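Side-chain contact in putative molybdenum carrier protein (Syntrophus aciditrophicus SB, PDB 3IMK), which is of unknown function but may carry molybdenum, and belongs to the circularly permuted YpsA family of the SLOG clan: residues A[109-113]-A[114-118]. Numbering follows the deposited sequence.
Sequences DRISI and EDAAT
I111 and A116 meet side chain to side chain at the first turn of helix 113-126. I111 directly precedes the N-cap residue, S112, and A116 lies in the first helical turn. I111 CG2 lies 4.0 Å from A116 CB. The other branch of I111 runs alongside the helix end. Its CG1 is anti to the backbone N (chi1 -169°) and the chain continues extended, which carries CD1 to 3.6 Å from A116 N. On the way CG1 passes 3.8 Å from D115 CB. The pairing of the residue before the N-cap with the fourth helical residue is that of a hydrophobic staple. Both partners also touch I106 of strand 103-107, so the staple joins the helix start to the sheet.

S112 caps the start of the helix with its hydroxyl. Its OG sits between its own N and carbonyl carbon (chi1 67°), turned to face the helix. There it accepts a hydrogen bond from D115 N at 3.3 Å, with an N-H...O angle of 160°. The return link from S112 N to D115 runs through a water, so this is a water-bridged relative of the capping box rather than the direct form. S112 N donates to this water at 3.0 Å. The water in turn donates to D115 OD2 at 2.6 Å. The chain of E114 bends back at its second torsion, bringing OE1 to 3.5 Å from S112 CB. Regular helical bonding starts at once, with A116 N on S112 O and A117 N on I113 O.

Cutting I111 back to an alanine is likely to open a gap beside A116 and I106, since CG2 and the CG1-CD1 arm would be gone. The D115 amide, in the first turn, is met by the S112 hydroxyl. The carboxylates of E114 and D115 lie near the helix N-terminus, where their negative charge would probably interact favourably with the helix dipole.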
# COMPACT_ATOMS: atom_id res chain seq x y z
N ASP A 109 -3.12 -13.69 -7.88
CA ASP A 109 -3.41 -14.80 -8.81
C ASP A 109 -2.46 -15.99 -8.65
O ASP A 109 -2.72 -17.07 -9.21
CB ASP A 109 -3.38 -14.36 -10.28
CG ASP A 109 -4.58 -13.54 -10.69
OD1 ASP A 109 -5.58 -13.41 -9.94
OD2 ASP A 109 -4.54 -12.99 -11.83
N ARG A 110 -1.35 -15.80 -7.93
CA ARG A 110 -0.31 -16.81 -7.82
C ARG A 110 -0.20 -17.42 -6.43
O ARG A 110 0.35 -18.51 -6.28
CB ARG A 110 1.05 -16.22 -8.21
CG ARG A 110 1.11 -15.65 -9.62
CD ARG A 110 1.56 -16.62 -10.65
NE ARG A 110 0.64 -17.73 -10.83
CZ ARG A 110 -0.44 -17.73 -11.62
NH1 ARG A 110 -0.77 -16.65 -12.35
NH2 ARG A 110 -1.21 -18.82 -11.68
N ILE A 111 -0.70 -16.71 -5.42
CA ILE A 111 -0.59 -17.15 -4.02
C ILE A 111 -1.93 -16.89 -3.35
O ILE A 111 -2.56 -15.85 -3.59
CB ILE A 111 0.59 -16.39 -3.33
CG1 ILE A 111 0.91 -17.01 -1.97
CG2 ILE A 111 0.36 -14.90 -3.27
CD1 ILE A 111 2.23 -16.45 -1.35
N SER A 112 -2.32 -17.75 -2.41
CA SER A 112 -3.53 -17.50 -1.63
C SER A 112 -3.34 -16.37 -0.61
O SER A 112 -2.24 -16.07 -0.22
CB SER A 112 -3.94 -18.78 -0.90
OG SER A 112 -2.98 -19.11 0.09
N ILE A 113 -4.43 -15.74 -0.17
CA ILE A 113 -4.28 -14.68 0.82
C ILE A 113 -3.66 -15.20 2.12
O ILE A 113 -2.89 -14.49 2.77
CB ILE A 113 -5.58 -13.87 1.12
CG1 ILE A 113 -6.71 -14.78 1.64
CG2 ILE A 113 -6.01 -13.04 -0.14
CD1 ILE A 113 -7.93 -14.04 2.16
N GLU A 114 -3.99 -16.44 2.52
CA GLU A 114 -3.43 -16.95 3.76
C GLU A 114 -1.92 -17.10 3.66
O GLU A 114 -1.20 -16.77 4.58
CB GLU A 114 -4.05 -18.29 4.12
CG GLU A 114 -5.55 -18.23 4.39
CD GLU A 114 -6.42 -18.42 3.14
OE1 GLU A 114 -5.92 -18.43 2.02
OE2 GLU A 114 -7.67 -18.58 3.31
N ASP A 115 -1.45 -17.65 2.58
CA ASP A 115 0.01 -17.88 2.41
C ASP A 115 0.75 -16.54 2.20
O ASP A 115 1.87 -16.33 2.69
CB ASP A 115 0.23 -18.88 1.27
CG ASP A 115 -0.42 -20.27 1.56
OD1 ASP A 115 -0.56 -20.61 2.71
OD2 ASP A 115 -0.66 -20.99 0.62
N ALA A 116 0.11 -15.64 1.47
CA ALA A 116 0.66 -14.30 1.30
C ALA A 116 0.87 -13.61 2.65
O ALA A 116 1.86 -12.90 2.84
CB ALA A 116 -0.23 -13.42 0.39
N ALA A 117 -0.11 -13.74 3.54
CA ALA A 117 0.00 -13.11 4.87
C ALA A 117 1.26 -13.60 5.59
O ALA A 117 1.96 -12.81 6.23
CB ALA A 117 -1.25 -13.39 5.71
N THR A 118 1.55 -14.90 5.46
CA THR A 118 2.79 -15.47 6.04
C THR A 118 4.03 -14.81 5.45
O THR A 118 4.97 -14.40 6.18
CB THR A 118 2.83 -16.95 5.85
OG1 THR A 118 1.74 -17.50 6.60
CG2 THR A 118 4.18 -17.59 6.34
O HOH W 1 -0.67 -20.23 -1.88